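Genome polyprotein (Chicken sicinivirus JSY, PDB 6QWT) probably acts, through this 3Dpol piece of the viral polyprotein, as the RNA-dependent RNA polymerase that copies the picornaviral genome. Local coordinates at residues Ile257-Pro260 and Asp266-Gln269; Pro84-Leu89 and Phe194-Ser199; Val244-Ile249 and Gln273-Ser278. One frame throughout, in Å; residues are numbered along the deposited sequence.

Contact 1: Ile257-Pro260 and Asp266-Gln269; sequences IQLP and DAVQ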
ATOM      1  N   ILE A 257       0.380  23.052   5.143  1.00 27.05           N
ATOM      2  CA  ILE A 257       1.649  23.045   4.420  1.00 26.50           C
ATOM      3  C   ILE A 257       1.991  24.466   3.992  1.00 26.55           C
ATOM      4  O   ILE A 257       1.212  25.122   3.291  1.00 26.63           O
ATOM      5  CB  ILE A 257       1.590  22.100   3.210  1.00 24.03           C
ATOM      6  CG1 ILE A 257       1.485  20.646   3.680  1.00 19.57           C
ATOM      7  CG2 ILE A 257       2.810  22.290   2.317  1.00 22.24           C
ATOM      8  CD1 ILE A 257       1.060  19.684   2.599  1.00 23.85           C
ATOM      9  N   GLN A 258       3.166  24.940   4.407  1.00 25.11           N
ATOM     10  CA  GLN A 258       3.636  26.279   4.072  1.00 28.45           C
ATOM     11  C   GLN A 258       4.439  26.221   2.778  1.00 26.28           C
ATOM     12  O   GLN A 258       5.438  25.496   2.693  1.00 29.22           O
ATOM     13  CB  GLN A 258       4.484  26.852   5.207  1.00 30.13           C
ATOM     14  CG  GLN A 258       3.854  26.711   6.583  1.00 29.76           C
ATOM     15  CD  GLN A 258       2.561  27.492   6.709  1.00 32.67           C
ATOM     16  OE1 GLN A 258       2.517  28.687   6.417  1.00 34.59           O
ATOM     17  NE2 GLN A 258       1.499  26.820   7.141  1.00 28.49           N
ATOM     18  N   LEU A 259       4.010  26.987   1.779  1.00 33.15           N
ATOM     19  CA  LEU A 259       4.607  26.903   0.451  1.00 33.76           C
ATOM     20  C   LEU A 259       5.701  27.955   0.279  1.00 37.38           C
ATOM     21  O   LEU A 259       5.581  29.067   0.801  1.00 40.95           O
ATOM     22  CB  LEU A 259       3.545  27.090  -0.627  1.00 31.90           C
ATOM     23  CG  LEU A 259       2.490  25.985  -0.714  1.00 33.21           C
ATOM     24  CD1 LEU A 259       1.475  26.285  -1.805  1.00 32.84           C
ATOM     25  CD2 LEU A 259       3.144  24.631  -0.949  1.00 32.25           C
ATOM     26  N   PRO A 260       6.769  27.621  -0.440  1.00 42.44           N
ATOM     27  CA  PRO A 260       7.832  28.597  -0.704  1.00 43.25           C
ATOM     28  C   PRO A 260       7.416  29.554  -1.808  1.00 39.29           C
ATOM     29  O   PRO A 260       6.418  29.309  -2.502  1.00 42.00           O
ATOM     30  CB  PRO A 260       9.012  27.713  -1.134  1.00 39.91           C
ATOM     31  CG  PRO A 260       8.363  26.545  -1.780  1.00 39.76           C
ATOM     32  CD  PRO A 260       7.062  26.310  -1.045  1.00 37.86           C
ATOM     33  N   ASP A 266      -2.030  27.652  -4.558  1.00 32.07           N
ATOM     34  CA  ASP A 266      -3.016  26.580  -4.571  1.00 30.29           C
ATOM     35  C   ASP A 266      -2.431  25.253  -5.047  1.00 29.82           C
ATOM     36  O   ASP A 266      -3.184  24.363  -5.457  1.00 29.36           O
ATOM     37  CB  ASP A 266      -4.217  26.973  -5.436  1.00 36.35           C
ATOM     38  CG  ASP A 266      -3.861  27.133  -6.910  1.00 41.26           C
ATOM     39  OD1 ASP A 266      -2.713  27.518  -7.221  1.00 38.92           O
ATOM     40  OD2 ASP A 266      -4.740  26.877  -7.761  1.00 43.07           O
ATOM     41  N   ALA A 267      -1.104  25.099  -4.991  1.00 26.46           N
ATOM     42  CA  ALA A 267      -0.472  23.900  -5.533  1.00 25.45           C
ATOM     43  C   ALA A 267      -0.897  22.648  -4.781  1.00 25.69           C
ATOM     44  O   ALA A 267      -0.966  21.564  -5.369  1.00 24.57           O
ATOM     45  CB  ALA A 267       1.047  24.043  -5.495  1.00 19.92           C
ATOM     46  N   VAL A 268      -1.180  22.779  -3.487  1.00 21.87           N
ATOM     47  CA  VAL A 268      -1.594  21.632  -2.688  1.00 23.45           C
ATOM     48  C   VAL A 268      -2.923  21.079  -3.196  1.00 25.35           C
ATOM     49  O   VAL A 268      -3.040  19.888  -3.515  1.00 20.70           O
ATOM     50  CB  VAL A 268      -1.662  22.032  -1.205  1.00 25.82           C
ATOM     51  CG1 VAL A 268      -0.271  21.974  -0.587  1.00 22.79           C
ATOM     52  CG2 VAL A 268      -2.201  23.448  -1.092  1.00 34.46           C
ATOM     53  N   GLN A 269      -3.942  21.939  -3.295  1.00 22.62           N
ATOM     54  CA  GLN A 269      -5.242  21.489  -3.783  1.00 27.67           C
ATOM     55  C   GLN A 269      -5.156  20.988  -5.220  1.00 28.02           C
ATOM     56  O   GLN A 269      -5.812  20.005  -5.584  1.00 27.98           O
ATOM     57  CB  GLN A 269      -6.267  22.619  -3.681  1.00 29.83           C
ATOM     58  CG  GLN A 269      -6.645  23.000  -2.260  1.00 27.79           C
ATOM     59  CD  GLN A 269      -6.058  24.336  -1.849  1.00 34.82           C
ATOM     60  OE1 GLN A 269      -4.924  24.668  -2.209  1.00 36.50           O
ATOM     61  NE2 GLN A 269      -6.825  25.110  -1.090  1.00 27.03           N
TER
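I257 and L259 pack on A267 and V268 within the connection from helix 243-256 through strand 257-258 and a turn to helix 267-276, in the RdRp catalytic region. Helix 243-256 ends just before I257. The chain then makes the short strand 257-258, turns, and runs back as helix 267-276 in roughly the opposite direction. The contact joins the strand end of this connection to the first turn of the second helix. The side-chain contacts are all apolar and mostly buried, with 158 Å² of surface covered in all.

V268 is the meeting point for both residues. Its CG1 lies 4.1 Å from CD1 of I257. The same CG1 lies 4.3 Å from CD2 of L259. I257 reaches V268 because its CG1 stands anti to the carbonyl carbon (chi1 -68°) and the chain continues extended to CD1. The side chains of I257 and V268 run antiparallel past one another, so their methyl ends meet alongside one another.

L259 uses both branches of its fork. CD2 goes to V268, and CD1 goes to A267. The contact therefore spans two successive residues of the helix. D266, just before them, is the N-cap residue of helix 267-276.

L189 of helix 180-189 touches both L259 and A267. A254 of helix 243-256 touches V268, so this valine also packs against the first helix. T88 and F190 border I257.

At the start of the helix, CD1 of L259 stands 4.3 Å from CB of A267 and equally far from the backbone N of A267.

Contact 2: Pro84-Leu89 and Phe194-Ser199; sequences PPLHTL and FEAMHS
L89 and E195 both carry CG beside the backbone N and anti to the carbonyl carbon (chi1 -65° and -84°). E195 then runs out extended, which brings its carboxylate to the leucine fork. CD2 of L89 lies over the flat face of that carboxylate, 4.0 Å from OE1 of E195. This is van der Waals packing of a methyl on a charged group. The other oxygen, OE2, is hydrogen-bonded to T98 OG1, which helps fix the position of the carboxylate.

The second touch is longer. CD2 of L86 comes within 4.4 Å of CB of A196. L86 sits in strand 86-87, which pairs in parallel with strand 257-258. The contact thus sets this small two-stranded sheet of the polymerase against the end of helix 191-198. L101 of strand 101-102 also packs on E195.

The helix end has its own polar closure. The carbonyl O of E195 accepts from both the backbone N and the hydroxyl of S199. The bond from S199 OG to E195 O measures 2.9 Å. Its C=O...O angle is 159°, with the donor somewhat tilted from the carbonyl plane.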
ATOM      1  N   PRO A  84       1.657  20.404  13.466  1.00 28.44           N
ATOM      2  CA  PRO A  84       2.154  21.777  13.451  1.00 25.65           C
ATOM      3  C   PRO A  84       2.281  22.259  12.019  1.00 29.18           C
ATOM      4  O   PRO A  84       2.038  21.483  11.082  1.00 29.30           O
ATOM      5  CB  PRO A  84       3.527  21.656  14.129  1.00 27.38           C
ATOM      6  CG  PRO A  84       3.981  20.290  13.755  1.00 31.11           C
ATOM      7  CD  PRO A  84       2.734  19.431  13.724  1.00 27.95           C
ATOM      8  N   PRO A  85       2.631  23.525  11.795  1.00 30.93           N
ATOM      9  CA  PRO A  85       2.910  23.962  10.421  1.00 25.49           C
ATOM     10  C   PRO A  85       3.988  23.096   9.783  1.00 30.43           C
ATOM     11  O   PRO A  85       5.048  22.862  10.369  1.00 30.85           O
ATOM     12  CB  PRO A  85       3.369  25.414  10.595  1.00 30.11           C
ATOM     13  CG  PRO A  85       2.699  25.861  11.855  1.00 29.18           C
ATOM     14  CD  PRO A  85       2.638  24.652  12.749  1.00 26.16           C
ATOM     15  N   LEU A  86       3.692  22.588   8.590  1.00 28.18           N
ATOM     16  CA  LEU A  86       4.618  21.760   7.835  1.00 26.54           C
ATOM     17  C   LEU A  86       5.141  22.537   6.634  1.00 28.44           C
ATOM     18  O   LEU A  86       4.528  23.504   6.176  1.00 27.28           O
ATOM     19  CB  LEU A  86       3.949  20.460   7.371  1.00 25.85           C
ATOM     20  CG  LEU A  86       3.431  19.528   8.466  1.00 26.70           C
ATOM     21  CD1 LEU A  86       2.609  18.407   7.852  1.00 24.88           C
ATOM     22  CD2 LEU A  86       4.575  18.964   9.294  1.00 25.12           C
ATOM     23  N   HIS A  87       6.288  22.097   6.124  1.00 29.27           N
ATOM     24  CA  HIS A  87       6.976  22.792   5.049  1.00 28.36           C
ATOM     25  C   HIS A  87       7.224  21.841   3.887  1.00 29.41           C
ATOM     26  O   HIS A  87       7.032  20.626   3.990  1.00 22.99           O
ATOM     27  CB  HIS A  87       8.299  23.399   5.537  1.00 23.15           C
ATOM     28  CG  HIS A  87       8.116  24.519   6.512  1.00 32.93           C
ATOM     29  ND1 HIS A  87       8.217  25.845   6.149  1.00 34.96           N
ATOM     30  CD2 HIS A  87       7.822  24.511   7.836  1.00 31.95           C
ATOM     31  CE1 HIS A  87       7.999  26.605   7.208  1.00 33.30           C
ATOM     32  NE2 HIS A  87       7.757  25.821   8.242  1.00 33.86           N
ATOM     33  N   THR A  88       7.650  22.415   2.769  1.00 26.77           N
ATOM     34  CA  THR A  88       7.978  21.650   1.579  1.00 30.20           C
ATOM     35  C   THR A  88       9.455  21.269   1.592  1.00 28.73           C
ATOM     36  O   THR A  88      10.290  21.919   2.230  1.00 26.69           O
ATOM     37  CB  THR A  88       7.641  22.440   0.309  1.00 29.48           C
ATOM     38  OG1 THR A  88       8.538  23.549   0.167  1.00 31.43           O
ATOM     39  CG2 THR A  88       6.211  22.957   0.370  1.00 27.77           C
ATOM     40  N   LEU A  89       9.768  20.185   0.894  1.00 27.69           N
ATOM     41  CA  LEU A  89      11.146  19.768   0.702  1.00 28.76           C
ATOM     42  C   LEU A  89      11.725  20.445  -0.531  1.00 28.66           C
ATOM     43  O   LEU A  89      11.018  20.708  -1.509  1.00 25.22           O
ATOM     44  CB  LEU A  89      11.247  18.248   0.544  1.00 25.47           C
ATOM     45  CG  LEU A  89      10.860  17.366   1.731  1.00 27.66           C
ATOM     46  CD1 LEU A  89      11.259  15.924   1.457  1.00 24.38           C
ATOM     47  CD2 LEU A  89      11.500  17.871   3.016  1.00 30.65           C
ATOM     48  N   PHE A 194       5.114  13.703   4.655  1.00 22.88           N
ATOM     49  CA  PHE A 194       5.660  12.350   4.596  1.00 24.28           C
ATOM     50  C   PHE A 194       6.710  12.136   5.678  1.00 24.26           C
ATOM     51  O   PHE A 194       6.743  11.081   6.319  1.00 24.24           O
ATOM     52  CB  PHE A 194       6.253  12.072   3.213  1.00 20.73           C
ATOM     53  CG  PHE A 194       5.244  12.117   2.094  1.00 33.43           C
ATOM     54  CD1 PHE A 194       3.890  11.955   2.350  1.00 34.59           C
ATOM     55  CD2 PHE A 194       5.650  12.324   0.783  1.00 30.55           C
ATOM     56  CE1 PHE A 194       2.963  11.999   1.320  1.00 37.39           C
ATOM     57  CE2 PHE A 194       4.729  12.368  -0.251  1.00 33.23           C
ATOM     58  CZ  PHE A 194       3.383  12.207   0.019  1.00 38.00           C
ATOM     59  N   GLU A 195       7.577  13.129   5.896  1.00 21.84           N
ATOM     60  CA  GLU A 195       8.557  13.042   6.974  1.00 26.73           C
ATOM     61  C   GLU A 195       7.875  12.801   8.314  1.00 26.34           C
ATOM     62  O   GLU A 195       8.271  11.910   9.076  1.00 26.21           O
ATOM     63  CB  GLU A 195       9.386  14.322   7.034  1.00 27.36           C
ATOM     64  CG  GLU A 195      10.563  14.365   6.087  1.00 30.15           C
ATOM     65  CD  GLU A 195      11.472  15.541   6.372  1.00 34.27           C
ATOM     66  OE1 GLU A 195      10.960  16.608   6.776  1.00 32.17           O
ATOM     67  OE2 GLU A 195      12.698  15.400   6.203  1.00 38.56           O
ATOM     68  N   ALA A 196       6.837  13.586   8.611  1.00 23.49           N
ATOM     69  CA  ALA A 196       6.197  13.510   9.919  1.00 27.47           C
ATOM     70  C   ALA A 196       5.525  12.161  10.139  1.00 24.72           C
ATOM     71  O   ALA A 196       5.529  11.633  11.258  1.00 20.86           O
ATOM     72  CB  ALA A 196       5.181  14.644  10.068  1.00 25.10           C
ATOM     73  N   MET A 197       4.946  11.581   9.087  1.00 22.01           N
ATOM     74  CA  MET A 197       4.179  10.348   9.229  1.00 24.65           C
ATOM     75  C   MET A 197       5.035   9.101   9.029  1.00 26.46           C
ATOM     76  O   MET A 197       4.974   8.173   9.840  1.00 23.11           O
ATOM     77  CB  MET A 197       3.007  10.345   8.244  1.00 22.76           C
ATOM     78  CG  MET A 197       2.002  11.450   8.501  1.00 24.46           C
ATOM     79  SD  MET A 197       0.622  11.412   7.353  1.00 25.36           S
ATOM     80  CE  MET A 197      -0.130   9.838   7.761  1.00 22.04           C
ATOM     81  N   HIS A 198       5.830   9.072   7.954  1.00 25.81           N
ATOM     82  CA  HIS A 198       6.654   7.903   7.654  1.00 26.56           C
ATOM     83  C   HIS A 198       7.655   7.611   8.765  1.00 22.09           C
ATOM     84  O   HIS A 198       7.953   6.444   9.038  1.00 26.99           O
ATOM     85  CB  HIS A 198       7.382   8.108   6.322  1.00 26.88           C
ATOM     86  CG  HIS A 198       7.988   6.861   5.758  1.00 26.62           C
ATOM     87  ND1 HIS A 198       9.239   6.410   6.123  1.00 29.25           N
ATOM     88  CD2 HIS A 198       7.518   5.975   4.848  1.00 27.23           C
ATOM     89  CE1 HIS A 198       9.511   5.294   5.466  1.00 29.12           C
ATOM     90  NE2 HIS A 198       8.483   5.010   4.685  1.00 30.19           N
ATOM     91  N   SER A 199       8.182   8.645   9.417  1.00 22.97           N
ATOM     92  CA  SER A 199       9.148   8.451  10.493  1.00 26.27           C
ATOM     93  C   SER A 199       8.498   8.120  11.829  1.00 27.02           C
ATOM     94  O   SER A 199       9.218   7.896  12.807  1.00 26.06           O
ATOM     95  CB  SER A 199      10.022   9.697  10.654  1.00 26.88           C
ATOM     96  OG  SER A 199       9.372  10.663  11.461  1.00 22.21           O
TER

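Contact 3: Val244-Ile249 and Gln273-Ser278; sequences VVFKLI and QSIYLS
F246 and I275 make the CH-pi contact of this helix pair. The methyl CG2 of I275 stands over one face of the F246 ring. It is 4.2 Å from the ring centroid and 14° off the normal, displaced toward the CE1-CZ side. The two side chains lie roughly perpendicular.

Apolar packing joins F246 to Y276. CB of F246 comes to 3.5 Å from CD1 of Y276 and meets the tyrosine ring obliquely, so the two rings do not stack. CG of Y276 lies between its backbone N and carbonyl carbon (chi1 65°). This turns the ring back along its own helix, where CA of Q273 sits against one face, 3.5 Å above the ring plane.

Contacts at the polar edge are looser. The hydroxyl of Y276 ends beside the aliphatic part of K247, with OH 3.9 Å from CG. The lysine chain bends further out, and its ammonium end turns from Y276.

Backbone bonds hold the ends of the second segment. L277 N donates to Q273 O at 2.8 Å, and S278 pairs with M289 in the neighbouring strand 285-290.

V307 and L303 of helix 298-316 touch F246 and I275 respectively, and N293 touches both. In sequence the helix pair lies between the motif A strand 230-235 and the glycine-rich loop and helix that match motif B. The F246-I275 pair backs onto motif B, consistent with the palm of a picornaviral RdRp.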
ATOM      1  N   VAL A 244     -14.854  13.408  -2.862  1.00 21.12           N
ATOM      2  CA  VAL A 244     -15.105  14.411  -1.834  1.00 23.47           C
ATOM      3  C   VAL A 244     -14.166  14.237  -0.646  1.00 22.89           C
ATOM      4  O   VAL A 244     -13.775  15.223  -0.008  1.00 22.40           O
ATOM      5  CB  VAL A 244     -16.593  14.364  -1.420  1.00 24.01           C
ATOM      6  CG1 VAL A 244     -16.936  13.026  -0.773  1.00 23.08           C
ATOM      7  CG2 VAL A 244     -16.943  15.537  -0.511  1.00 21.51           C
ATOM      8  N   VAL A 245     -13.762  13.001  -0.342  1.00 19.95           N
ATOM      9  CA  VAL A 245     -12.856  12.779   0.784  1.00 20.37           C
ATOM     10  C   VAL A 245     -11.478  13.361   0.485  1.00 23.98           C
ATOM     11  O   VAL A 245     -10.889  14.067   1.315  1.00 19.34           O
ATOM     12  CB  VAL A 245     -12.776  11.279   1.127  1.00 21.11           C
ATOM     13  CG1 VAL A 245     -11.833  11.056   2.299  1.00 20.67           C
ATOM     14  CG2 VAL A 245     -14.156  10.730   1.448  1.00 18.97           C
ATOM     15  N   PHE A 246     -10.944  13.079  -0.708  1.00 22.41           N
ATOM     16  CA  PHE A 246      -9.658  13.649  -1.105  1.00 22.93           C
ATOM     17  C   PHE A 246      -9.716  15.170  -1.146  1.00 22.45           C
ATOM     18  O   PHE A 246      -8.778  15.848  -0.713  1.00 20.60           O
ATOM     19  CB  PHE A 246      -9.241  13.108  -2.473  1.00 24.44           C
ATOM     20  CG  PHE A 246      -8.477  11.821  -2.412  1.00 23.59           C
ATOM     21  CD1 PHE A 246      -7.270  11.751  -1.740  1.00 23.40           C
ATOM     22  CD2 PHE A 246      -8.964  10.683  -3.032  1.00 28.56           C
ATOM     23  CE1 PHE A 246      -6.561  10.565  -1.681  1.00 27.21           C
ATOM     24  CE2 PHE A 246      -8.257   9.494  -2.980  1.00 29.95           C
ATOM     25  CZ  PHE A 246      -7.057   9.435  -2.302  1.00 26.42           C
ATOM     26  N   LYS A 247     -10.810  15.722  -1.680  1.00 20.88           N
ATOM     27  CA  LYS A 247     -10.950  17.172  -1.766  1.00 24.63           C
ATOM     28  C   LYS A 247     -10.915  17.814  -0.383  1.00 24.46           C
ATOM     29  O   LYS A 247     -10.238  18.829  -0.179  1.00 22.67           O
ATOM     30  CB  LYS A 247     -12.247  17.521  -2.497  1.00 25.50           C
ATOM     31  CG  LYS A 247     -12.368  18.977  -2.907  1.00 32.03           C
ATOM     32  CD  LYS A 247     -13.816  19.343  -3.215  1.00 38.60           C
ATOM     33  CE  LYS A 247     -14.466  20.068  -2.041  1.00 45.34           C
ATOM     34  NZ  LYS A 247     -15.908  19.721  -1.871  1.00 50.48           N
ATOM     35  N   LEU A 248     -11.631  17.233   0.581  1.00 20.60           N
ATOM     36  CA  LEU A 248     -11.630  17.788   1.931  1.00 21.30           C
ATOM     37  C   LEU A 248     -10.257  17.663   2.581  1.00 20.62           C
ATOM     38  O   LEU A 248      -9.821  18.569   3.302  1.00 19.77           O
ATOM     39  CB  LEU A 248     -12.698  17.100   2.779  1.00 18.98           C
ATOM     40  CG  LEU A 248     -14.129  17.416   2.335  1.00 25.25           C
ATOM     41  CD1 LEU A 248     -15.150  16.550   3.057  1.00 22.46           C
ATOM     42  CD2 LEU A 248     -14.425  18.892   2.535  1.00 21.53           C
ATOM     43  N   ILE A 249      -9.556  16.556   2.334  1.00 18.20           N
ATOM     44  CA  ILE A 249      -8.208  16.399   2.868  1.00 19.15           C
ATOM     45  C   ILE A 249      -7.277  17.443   2.268  1.00 21.56           C
ATOM     46  O   ILE A 249      -6.421  18.007   2.960  1.00 21.01           O
ATOM     47  CB  ILE A 249      -7.699  14.968   2.613  1.00 20.33           C
ATOM     48  CG1 ILE A 249      -8.445  13.976   3.505  1.00 19.47           C
ATOM     49  CG2 ILE A 249      -6.196  14.878   2.844  1.00 22.97           C
ATOM     50  CD1 ILE A 249      -8.171  12.533   3.162  1.00 19.89           C
ATOM     51  N   GLN A 273      -6.010  17.291  -6.660  1.00 22.14           N
ATOM     52  CA  GLN A 273      -6.960  17.101  -7.751  1.00 26.70           C
ATOM     53  C   GLN A 273      -6.403  16.152  -8.805  1.00 24.93           C
ATOM     54  O   GLN A 273      -7.142  15.330  -9.362  1.00 24.50           O
ATOM     55  CB  GLN A 273      -7.334  18.442  -8.382  1.00 29.28           C
ATOM     56  CG  GLN A 273      -8.390  18.300  -9.475  1.00 34.05           C
ATOM     57  CD  GLN A 273      -8.866  19.628 -10.027  1.00 34.68           C
ATOM     58  OE1 GLN A 273      -8.072  20.536 -10.269  1.00 37.46           O
ATOM     59  NE2 GLN A 273     -10.173  19.744 -10.233  1.00 36.72           N
ATOM     60  N   SER A 274      -5.100  16.238  -9.083  1.00 22.09           N
ATOM     61  CA  SER A 274      -4.479  15.308 -10.021  1.00 24.99           C
ATOM     62  C   SER A 274      -4.457  13.879  -9.497  1.00 26.03           C
ATOM     63  O   SER A 274      -4.075  12.969 -10.241  1.00 27.18           O
ATOM     64  CB  SER A 274      -3.053  15.764 -10.359  1.00 24.28           C
ATOM     65  OG  SER A 274      -2.120  15.315  -9.391  1.00 22.53           O
ATOM     66  N   ILE A 275      -4.853  13.664  -8.247  1.00 26.07           N
ATOM     67  CA  ILE A 275      -4.946  12.333  -7.672  1.00 25.24           C
ATOM     68  C   ILE A 275      -6.354  11.762  -7.794  1.00 24.33           C
ATOM     69  O   ILE A 275      -6.518  10.605  -8.183  1.00 26.04           O
ATOM     70  CB  ILE A 275      -4.476  12.360  -6.202  1.00 30.57           C
ATOM     71  CG1 ILE A 275      -2.950  12.398  -6.138  1.00 28.18           C
ATOM     72  CG2 ILE A 275      -5.002  11.154  -5.439  1.00 25.26           C
ATOM     73  CD1 ILE A 275      -2.413  12.747  -4.777  1.00 33.50           C
ATOM     74  N   TYR A 276      -7.385  12.553  -7.481  1.00 24.20           N
ATOM     75  CA  TYR A 276      -8.750  12.042  -7.569  1.00 29.91           C
ATOM     76  C   TYR A 276      -9.411  12.311  -8.916  1.00 25.59           C
ATOM     77  O   TYR A 276     -10.469  11.736  -9.193  1.00 28.98           O
ATOM     78  CB  TYR A 276      -9.623  12.603  -6.430  1.00 27.53           C
ATOM     79  CG  TYR A 276      -9.875  14.102  -6.422  1.00 29.12           C
ATOM     80  CD1 TYR A 276      -9.239  14.918  -5.495  1.00 27.68           C
ATOM     81  CD2 TYR A 276     -10.783  14.692  -7.299  1.00 24.84           C
ATOM     82  CE1 TYR A 276      -9.475  16.281  -5.457  1.00 25.72           C
ATOM     83  CE2 TYR A 276     -11.022  16.057  -7.273  1.00 26.69           C
ATOM     84  CZ  TYR A 276     -10.361  16.846  -6.345  1.00 31.98           C
ATOM     85  OH  TYR A 276     -10.583  18.203  -6.297  1.00 33.61           O
ATOM     86  N   LEU A 277      -8.822  13.165  -9.756  1.00 25.33           N
ATOM     87  CA  LEU A 277      -9.243  13.358 -11.148  1.00 25.01           C
ATOM     88  C   LEU A 277      -8.000  13.112 -12.000  1.00 25.13           C
ATOM     89  O   LEU A 277      -7.374  14.050 -12.502  1.00 26.37           O
ATOM     90  CB  LEU A 277      -9.835  14.755 -11.374  1.00 27.29           C
ATOM     91  CG  LEU A 277     -10.543  14.991 -12.711  1.00 30.55           C
ATOM     92  CD1 LEU A 277     -11.675  13.991 -12.903  1.00 23.75           C
ATOM     93  CD2 LEU A 277     -11.067  16.417 -12.800  1.00 29.59           C
ATOM     94  N   SER A 278      -7.645  11.841 -12.158  1.00 24.08           N
ATOM     95  CA  SER A 278      -6.339  11.439 -12.655  1.00 26.65           C
ATOM     96  C   SER A 278      -6.421  10.933 -14.090  1.00 25.69           C
ATOM     97  O   SER A 278      -7.445  10.402 -14.525  1.00 25.44           O
ATOM     98  CB  SER A 278      -5.746  10.346 -11.762  1.00 25.87           C
ATOM     99  OG  SER A 278      -6.619   9.229 -11.701  1.00 22.53           O
TER

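Overall arrangement
Contacts 1 and 3 share helix 267-276. Contact 3 sets it against helix 243-256, and contact 1 against the strand 257-258 that follows that helix. Contact 1 is nested in the loop that contact 3 closes and is the more buried. It uses aliphatic methyls alone, whereas contact 3 adds aromatic rings and a partly exposed lysine at its rim. Contact 2 is partly buried and joins parts far apart in sequence. It is the smallest of the three, and a carboxylate enters its packing. Contacts 1 and 2 share the two-stranded sheet: Q258 N is 2.7 Å from L86 O, a probable hydrogen bond, and T88 packs on L259. Contacts 2 and 3 do not touch.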